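Local coordinates for protein laccase (Botrytis aclada, PDB 3SQR) that oxidises phenolic substrates with four copper ions while reducing dioxygen to water, probably serving in lignin breakdown and the detoxification of lignin-derived products, at residues T62-N76 / A102-L116. Residues are numbered along the deposited sequence; the frame is centred on the assembly and turned at random. Where two conformers were deposited one is given.
Sequences TPTGVTREYWLSVEN and ADWGDNLIIHVTNNL. With MAN (alpha-D-mannopyranose), chain C; NAG (2-acetamido-2-deoxy-beta-D-glucopyranose), chain H; NAG (2-acetamido-2-deoxy-beta-D-glucopyranose), chain G.
Asp106 OD2 is gripped from opposite faces of its carboxylate: Arg68 NE arrives on one, at 2.5 Å, and the backbone N of Asp103 on the other, 2.8 Å from OD2. Arg68 NH2 adds weak bonds to the same oxygen and to Asp103 OD2, completing a salt-bridge network, while CG2 of Val66 lies over the centre of the guanidinium. The other oxygen, Asp106 OD1, takes the Val66 N-H from above the carboxylate plane at 2.8 Å, so this one aspartate ties the type II turn 103-106 to Val66, just ahead of strand 67-76, and to Arg68 within it. At the turn itself, CD of Pro63 makes a CH-pi contact over the Trp104 indole face, 3.4 Å from the five-membered ring centroid.

From Thr67 to Val74 this strand runs parallel to 107-114, Thr67 opposite Asn107, joined by backbone hydrogen bonds. On the face with Glu69 and Trp71, His111 NE2 gives a straight bond to Glu69 OE2 (2.6 Å, 168°); OE2 lies in the imidazole plane and is met on its anti side, tilted out of the carboxylate plane. Glu69 reaches that nitrogen with CG anti to the backbone N (chi1 -174°) and an extended chain. The same imidazole forms an offset stack with Trp71, centroids 4.1 Å apart and planes at 21°, and its ND1 is hydrogen-bonded to Thr154 OG1. Farther along, Asn115 ND2 donates to Ser73 OG at 2.7 Å, and that hydroxyl donates in turn to Glu75 OE2. Glu69 N donates to a mannose O4, and Asn76 ND2 carries an N-acetylglucosamine covalently.

On the opposite face the middle is apolar: Leu72 CD1 meets Ile110 CG2, and Ile100 touches both residues. Strands 67-79 and 107-114 are central in one sheet of the first cupredoxin-like domain, between strands 86-91 and 152-158, while Ala102 and Asp103 end strand 100-103 at the edge of a second sheet.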
loop_
_atom_site.group_PDB
_atom_site.type_symbol
_atom_site.label_atom_id
_atom_site.label_comp_id
_atom_site.label_asym_id
_atom_site.label_seq_id
_atom_site.Cartn_x
_atom_site.Cartn_y
_atom_site.Cartn_z
ATOM N N THR A 62 -18.653 14.586 2.153
ATOM C CA THR A 62 -17.833 14.547 0.974
ATOM C C THR A 62 -18.167 15.722 0.099
ATOM O O THR A 62 -19.348 15.922 -0.260
ATOM C CB THR A 62 -18.106 13.274 0.157
ATOM O OG1 THR A 62 -18.007 12.105 0.985
ATOM C CG2 THR A 62 -17.134 13.140 -1.059
ATOM N N PRO A 63 -17.153 16.486 -0.304
ATOM C CA PRO A 63 -17.373 17.524 -1.312
ATOM C C PRO A 63 -17.955 17.024 -2.627
ATOM O O PRO A 63 -17.840 15.862 -2.987
ATOM C CB PRO A 63 -15.958 18.074 -1.541
ATOM C CG PRO A 63 -15.273 17.804 -0.340
ATOM C CD PRO A 63 -15.757 16.491 0.129
ATOM N N THR A 64 -18.618 17.911 -3.360
ATOM C CA THR A 64 -19.034 17.534 -4.684
ATOM C C THR A 64 -17.830 17.874 -5.544
ATOM O O THR A 64 -17.199 18.917 -5.375
ATOM C CB THR A 64 -20.279 18.302 -5.151
ATOM O OG1 THR A 64 -19.915 19.671 -5.312
ATOM C CG2 THR A 64 -21.300 18.204 -4.113
ATOM N N GLY A 65 -17.470 16.972 -6.415
ATOM C CA GLY A 65 -16.411 17.237 -7.347
ATOM C C GLY A 65 -16.932 16.980 -8.751
ATOM O O GLY A 65 -18.086 17.279 -9.075
ATOM N N VAL A 66 -16.061 16.446 -9.596
ATOM C CA VAL A 66 -16.376 16.185 -10.996
ATOM C C VAL A 66 -16.009 14.788 -11.291
ATOM O O VAL A 66 -15.355 14.136 -10.484
ATOM C CB VAL A 66 -15.564 17.143 -11.881
ATOM C CG1 VAL A 66 -15.962 18.614 -11.524
ATOM C CG2 VAL A 66 -14.020 16.954 -11.687
ATOM N N THR A 67 -16.368 14.351 -12.488
ATOM C CA THR A 67 -16.026 13.017 -12.974
ATOM C C THR A 67 -14.709 13.036 -13.720
ATOM O O THR A 67 -14.518 13.868 -14.632
ATOM C CB THR A 67 -17.148 12.463 -13.827
ATOM O OG1 THR A 67 -18.280 12.288 -12.983
ATOM C CG2 THR A 67 -16.749 11.145 -14.413
ATOM N N ARG A 68 -13.772 12.187 -13.334
ATOM C CA ARG A 68 -12.504 12.107 -14.027
ATOM C C ARG A 68 -12.364 10.688 -14.604
ATOM O O ARG A 68 -12.612 9.717 -13.898
ATOM C CB ARG A 68 -11.395 12.373 -13.066
ATOM C CG ARG A 68 -11.376 13.908 -12.666
ATOM C CD ARG A 68 -10.171 14.232 -11.955
ATOM N NE ARG A 68 -10.374 15.443 -11.151
ATOM C CZ ARG A 68 -10.363 16.689 -11.614
ATOM N NH1 ARG A 68 -10.167 16.948 -12.913
ATOM N NH2 ARG A 68 -10.554 17.680 -10.763
ATOM N N GLU A 69 -12.042 10.608 -15.882
ATOM C CA GLU A 69 -12.014 9.357 -16.578
ATOM C C GLU A 69 -10.598 8.993 -17.027
ATOM O O GLU A 69 -9.860 9.819 -17.566
ATOM C CB GLU A 69 -12.927 9.460 -17.782
ATOM C CG GLU A 69 -13.097 8.146 -18.539
ATOM C CD GLU A 69 -14.279 8.173 -19.529
ATOM O OE1 GLU A 69 -14.509 9.240 -20.123
ATOM O OE2 GLU A 69 -14.938 7.131 -19.685
ATOM N N TYR A 70 -10.223 7.745 -16.892
ATOM C CA TYR A 70 -8.885 7.291 -17.193
ATOM C C TYR A 70 -8.970 5.992 -17.949
ATOM O O TYR A 70 -9.866 5.191 -17.720
ATOM C CB TYR A 70 -8.050 7.095 -15.904
ATOM C CG TYR A 70 -7.609 8.331 -15.214
ATOM C CD1 TYR A 70 -6.380 8.918 -15.506
ATOM C CD2 TYR A 70 -8.390 8.906 -14.254
ATOM C CE1 TYR A 70 -5.964 10.081 -14.829
ATOM C CE2 TYR A 70 -7.999 10.033 -13.603
ATOM C CZ TYR A 70 -6.806 10.626 -13.887
ATOM O OH TYR A 70 -6.475 11.756 -13.204
ATOM N N TRP A 71 -8.019 5.753 -18.854
ATOM C CA TRP A 71 -7.891 4.496 -19.538
ATOM C C TRP A 71 -6.536 3.936 -19.177
ATOM O O TRP A 71 -5.540 4.603 -19.363
ATOM C CB TRP A 71 -8.039 4.660 -21.074
ATOM C CG TRP A 71 -9.416 4.792 -21.548
ATOM C CD1 TRP A 71 -10.242 3.779 -22.002
ATOM C CD2 TRP A 71 -10.165 5.989 -21.615
ATOM N NE1 TRP A 71 -11.485 4.298 -22.334
ATOM C CE2 TRP A 71 -11.449 5.655 -22.113
ATOM C CE3 TRP A 71 -9.883 7.329 -21.299
ATOM C CZ2 TRP A 71 -12.425 6.594 -22.266
ATOM C CZ3 TRP A 71 -10.851 8.262 -21.490
ATOM C CH2 TRP A 71 -12.101 7.899 -21.979
ATOM N N LEU A 72 -6.489 2.745 -18.622
ATOM C CA LEU A 72 -5.202 2.147 -18.265
ATOM C C LEU A 72 -5.100 0.847 -18.974
ATOM O O LEU A 72 -6.047 0.064 -19.035
ATOM C CB LEU A 72 -5.069 1.879 -16.758
ATOM C CG LEU A 72 -5.070 3.100 -15.831
ATOM C CD1 LEU A 72 -5.006 2.739 -14.353
ATOM C CD2 LEU A 72 -3.924 3.981 -16.232
ATOM N N SER A 73 -3.908 0.596 -19.449
ATOM C CA SER A 73 -3.606 -0.664 -20.070
ATOM C C SER A 73 -2.538 -1.371 -19.264
ATOM O O SER A 73 -1.440 -0.862 -19.035
ATOM C CB SER A 73 -3.170 -0.422 -21.516
ATOM O OG SER A 73 -2.544 -1.572 -22.048
ATOM N N VAL A 74 -2.864 -2.586 -18.837
ATOM C CA VAL A 74 -1.928 -3.421 -18.138
ATOM C C VAL A 74 -1.088 -4.131 -19.160
ATOM O O VAL A 74 -1.610 -4.897 -19.967
ATOM C CB VAL A 74 -2.606 -4.417 -17.212
ATOM C CG1 VAL A 74 -1.599 -5.388 -16.600
ATOM C CG2 VAL A 74 -3.380 -3.621 -16.155
ATOM N N GLU A 75 0.188 -3.830 -19.128
ATOM C CA GLU A 75 1.090 -4.253 -20.194
ATOM C C GLU A 75 2.279 -5.035 -19.775
ATOM O O GLU A 75 2.783 -4.971 -18.678
ATOM C CB GLU A 75 1.570 -3.025 -20.970
ATOM C CG GLU A 75 0.427 -2.150 -21.368
ATOM C CD GLU A 75 0.704 -1.212 -22.496
ATOM O OE1 GLU A 75 1.834 -0.679 -22.622
ATOM O OE2 GLU A 75 -0.260 -1.010 -23.259
ATOM N N ASN A 76 2.732 -5.828 -20.742
ATOM C CA ASN A 76 3.915 -6.597 -20.621
ATOM C C ASN A 76 5.042 -5.861 -21.313
ATOM O O ASN A 76 5.024 -5.696 -22.527
ATOM C CB ASN A 76 3.612 -7.977 -21.205
ATOM C CG ASN A 76 4.628 -8.996 -20.811
ATOM O OD1 ASN A 76 5.763 -8.714 -20.365
ATOM N ND2 ASN A 76 4.226 -10.252 -20.999
ATOM N N ALA A 102 -6.824 13.436 -8.598
ATOM C CA ALA A 102 -8.168 13.884 -8.506
ATOM C C ALA A 102 -8.291 14.807 -7.323
ATOM O O ALA A 102 -7.323 15.061 -6.638
ATOM C CB ALA A 102 -9.168 12.652 -8.404
ATOM N N ASP A 103 -9.464 15.407 -7.159
ATOM C CA ASP A 103 -9.782 16.205 -5.996
ATOM C C ASP A 103 -10.710 15.395 -5.149
ATOM O O ASP A 103 -11.508 14.599 -5.637
ATOM C CB ASP A 103 -10.541 17.511 -6.373
ATOM C CG ASP A 103 -9.669 18.477 -7.132
ATOM O OD1 ASP A 103 -8.469 18.526 -6.883
ATOM O OD2 ASP A 103 -10.192 19.129 -8.033
ATOM N N TRP A 104 -10.633 15.675 -3.862
ATOM C CA TRP A 104 -11.530 15.162 -2.875
ATOM C C TRP A 104 -12.957 15.335 -3.383
ATOM O O TRP A 104 -13.390 16.448 -3.711
ATOM C CB TRP A 104 -11.280 15.980 -1.620
ATOM C CG TRP A 104 -12.018 15.596 -0.462
ATOM C CD1 TRP A 104 -12.637 14.406 -0.226
ATOM C CD2 TRP A 104 -12.184 16.382 0.699
ATOM N NE1 TRP A 104 -13.260 14.419 1.032
ATOM C CE2 TRP A 104 -12.986 15.639 1.609
ATOM C CE3 TRP A 104 -11.788 17.692 1.045
ATOM C CZ2 TRP A 104 -13.398 16.154 2.831
ATOM C CZ3 TRP A 104 -12.189 18.201 2.286
ATOM C CH2 TRP A 104 -12.966 17.426 3.167
ATOM N N GLY A 105 -13.692 14.226 -3.419
ATOM C CA GLY A 105 -15.090 14.240 -3.847
ATOM C C GLY A 105 -15.321 13.861 -5.303
ATOM O O GLY A 105 -16.478 13.642 -5.687
ATOM N N ASP A 106 -14.257 13.822 -6.127
ATOM C CA ASP A 106 -14.395 13.495 -7.514
ATOM C C ASP A 106 -14.821 12.032 -7.682
ATOM O O ASP A 106 -14.550 11.196 -6.807
ATOM C CB ASP A 106 -13.081 13.688 -8.259
ATOM C CG ASP A 106 -12.747 15.140 -8.492
ATOM O OD1 ASP A 106 -13.580 16.071 -8.260
ATOM O OD2 ASP A 106 -11.607 15.348 -8.960
ATOM N N ASN A 107 -15.476 11.760 -8.801
ATOM C CA ASN A 107 -15.841 10.385 -9.196
ATOM C C ASN A 107 -14.849 9.993 -10.221
ATOM O O ASN A 107 -14.657 10.749 -11.156
ATOM C CB ASN A 107 -17.274 10.369 -9.714
ATOM C CG ASN A 107 -18.260 10.674 -8.607
ATOM O OD1 ASN A 107 -18.261 10.030 -7.588
ATOM N ND2 ASN A 107 -19.098 11.696 -8.798
ATOM N N LEU A 108 -14.209 8.831 -10.018
ATOM C CA LEU A 108 -13.229 8.275 -10.925
ATOM C C LEU A 108 -13.900 7.185 -11.740
ATOM O O LEU A 108 -14.613 6.350 -11.192
ATOM C CB LEU A 108 -12.027 7.725 -10.182
ATOM C CG LEU A 108 -11.376 8.719 -9.206
ATOM C CD1 LEU A 108 -9.997 8.171 -8.727
ATOM C CD2 LEU A 108 -11.279 10.167 -9.760
ATOM N N ILE A 109 -13.632 7.195 -13.024
ATOM C CA ILE A 109 -13.954 6.107 -13.945
ATOM C C ILE A 109 -12.638 5.645 -14.543
ATOM O O ILE A 109 -11.995 6.417 -15.268
ATOM C CB ILE A 109 -14.868 6.612 -15.034
ATOM C CG1 ILE A 109 -16.143 7.176 -14.410
ATOM C CG2 ILE A 109 -15.197 5.464 -15.997
ATOM C CD1 ILE A 109 -17.058 7.804 -15.429
ATOM N N ILE A 110 -12.212 4.432 -14.215
ATOM C CA ILE A 110 -10.913 3.967 -14.658
ATOM C C ILE A 110 -11.100 2.679 -15.441
ATOM O O ILE A 110 -11.380 1.656 -14.885
ATOM C CB ILE A 110 -9.959 3.741 -13.526
ATOM C CG1 ILE A 110 -9.946 4.999 -12.615
ATOM C CG2 ILE A 110 -8.561 3.298 -14.089
ATOM C CD1 ILE A 110 -9.373 4.800 -11.225
ATOM N N HIS A 111 -10.988 2.795 -16.750
ATOM C CA HIS A 111 -11.091 1.661 -17.660
ATOM C C HIS A 111 -9.806 0.908 -17.691
ATOM O O HIS A 111 -8.804 1.451 -18.172
ATOM C CB HIS A 111 -11.419 2.106 -19.080
ATOM C CG HIS A 111 -12.542 3.088 -19.163
ATOM N ND1 HIS A 111 -13.864 2.698 -19.201
ATOM C CD2 HIS A 111 -12.546 4.438 -19.249
ATOM C CE1 HIS A 111 -14.634 3.771 -19.270
ATOM N NE2 HIS A 111 -13.862 4.840 -19.320
ATOM N N VAL A 112 -9.806 -0.317 -17.154
ATOM C CA VAL A 112 -8.595 -1.106 -17.033
ATOM C C VAL A 112 -8.685 -2.246 -18.005
ATOM O O VAL A 112 -9.483 -3.175 -17.816
ATOM C CB VAL A 112 -8.351 -1.657 -15.643
ATOM C CG1 VAL A 112 -7.080 -2.474 -15.613
ATOM C CG2 VAL A 112 -8.199 -0.434 -14.625
ATOM N N THR A 113 -7.796 -2.211 -18.982
ATOM C CA THR A 113 -7.717 -3.307 -19.978
ATOM C C THR A 113 -6.511 -4.142 -19.715
ATOM O O THR A 113 -5.386 -3.623 -19.557
ATOM C CB THR A 113 -7.642 -2.732 -21.410
ATOM O OG1 THR A 113 -8.801 -1.898 -21.690
ATOM C CG2 THR A 113 -7.491 -3.901 -22.444
ATOM N N ASN A 114 -6.729 -5.452 -19.590
ATOM C CA ASN A 114 -5.651 -6.374 -19.374
ATOM C C ASN A 114 -5.039 -6.750 -20.688
ATOM O O ASN A 114 -5.548 -7.602 -21.382
ATOM C CB ASN A 114 -6.092 -7.675 -18.655
ATOM C CG ASN A 114 -4.973 -8.571 -18.374
ATOM O OD1 ASN A 114 -3.800 -8.239 -18.633
ATOM N ND2 ASN A 114 -5.283 -9.744 -17.735
ATOM N N ASN A 115 -3.894 -6.179 -20.979
ATOM C CA ASN A 115 -3.131 -6.545 -22.175
ATOM C C ASN A 115 -1.933 -7.456 -21.936
ATOM O O ASN A 115 -1.012 -7.526 -22.773
ATOM C CB ASN A 115 -2.758 -5.293 -22.960
ATOM C CG ASN A 115 -3.951 -4.667 -23.605
ATOM O OD1 ASN A 115 -4.754 -5.354 -24.300
ATOM N ND2 ASN A 115 -4.154 -3.366 -23.325
ATOM N N LEU A 116 -1.936 -8.166 -20.808
ATOM C CA LEU A 116 -1.021 -9.246 -20.584
ATOM C C LEU A 116 -1.624 -10.443 -21.323
ATOM O O LEU A 116 -2.848 -10.495 -21.511
ATOM C CB LEU A 116 -0.918 -9.586 -19.104
ATOM C CG LEU A 116 -0.429 -8.403 -18.246
ATOM C CD1 LEU A 116 -0.624 -8.914 -16.778
ATOM C CD2 LEU A 116 0.996 -7.954 -18.594
HETATM C C1 MAN C . -7.818 13.315 -19.847
HETATM C C2 MAN C . -9.150 12.813 -20.446
HETATM C C3 MAN C . -10.327 13.401 -19.643
HETATM C C4 MAN C . -10.183 13.020 -18.170
HETATM C C5 MAN C . -8.821 13.486 -17.642
HETATM C C6 MAN C . -8.550 12.921 -16.241
HETATM O O2 MAN C . -9.183 11.389 -20.533
HETATM O O3 MAN C . -11.579 12.989 -20.142
HETATM O O4 MAN C . -11.342 13.341 -17.372
HETATM O O5 MAN C . -7.748 13.015 -18.465
HETATM O O6 MAN C . -7.275 13.348 -15.759
HETATM C C1 NAG H . 5.119 -11.306 -20.743
HETATM C C2 NAG H . 4.389 -12.604 -20.562
HETATM C C3 NAG H . 5.392 -13.724 -20.426
HETATM C C4 NAG H . 6.362 -13.771 -21.604
HETATM C C5 NAG H . 6.963 -12.383 -21.729
HETATM C C6 NAG H . 7.928 -12.348 -22.921
HETATM C C7 NAG H . 2.431 -12.386 -19.170
HETATM C C8 NAG H . 1.962 -12.341 -17.753
HETATM N N2 NAG H . 3.693 -12.551 -19.294
HETATM O O3 NAG H . 4.688 -14.922 -20.272
HETATM O O4 NAG H . 7.393 -14.698 -21.300
HETATM O O5 NAG H . 5.905 -11.454 -21.930
HETATM O O6 NAG H . 7.165 -12.539 -24.094
HETATM O O7 NAG H . 1.656 -12.263 -20.099
HETATM C C1 NAG G . -2.820 3.894 -21.600
HETATM C C2 NAG G . -3.486 5.163 -22.077
HETATM C C3 NAG G . -4.781 4.858 -22.785
HETATM C C4 NAG G . -4.496 3.919 -23.919
HETATM C C5 NAG G . -3.819 2.682 -23.400
HETATM C C6 NAG G . -3.487 1.680 -24.508
HETATM C C7 NAG G . -2.963 6.913 -20.446
HETATM C C8 NAG G . -3.432 7.550 -19.167
HETATM N N2 NAG G . -3.783 5.943 -20.885
HETATM O O3 NAG G . -5.254 6.041 -23.306
HETATM O O4 NAG G . -5.702 3.575 -24.497
HETATM O O5 NAG G . -2.597 3.026 -22.737
HETATM O O6 NAG G . -2.580 2.329 -25.431
HETATM O O7 NAG G . -1.918 7.267 -20.993
HETATM O O HOH W 1 -15.290 12.730 2.058
HETATM O O HOH W 2 -18.677 14.842 -6.989
HETATM O O HOH W 3 1.258 -6.149 -23.172
#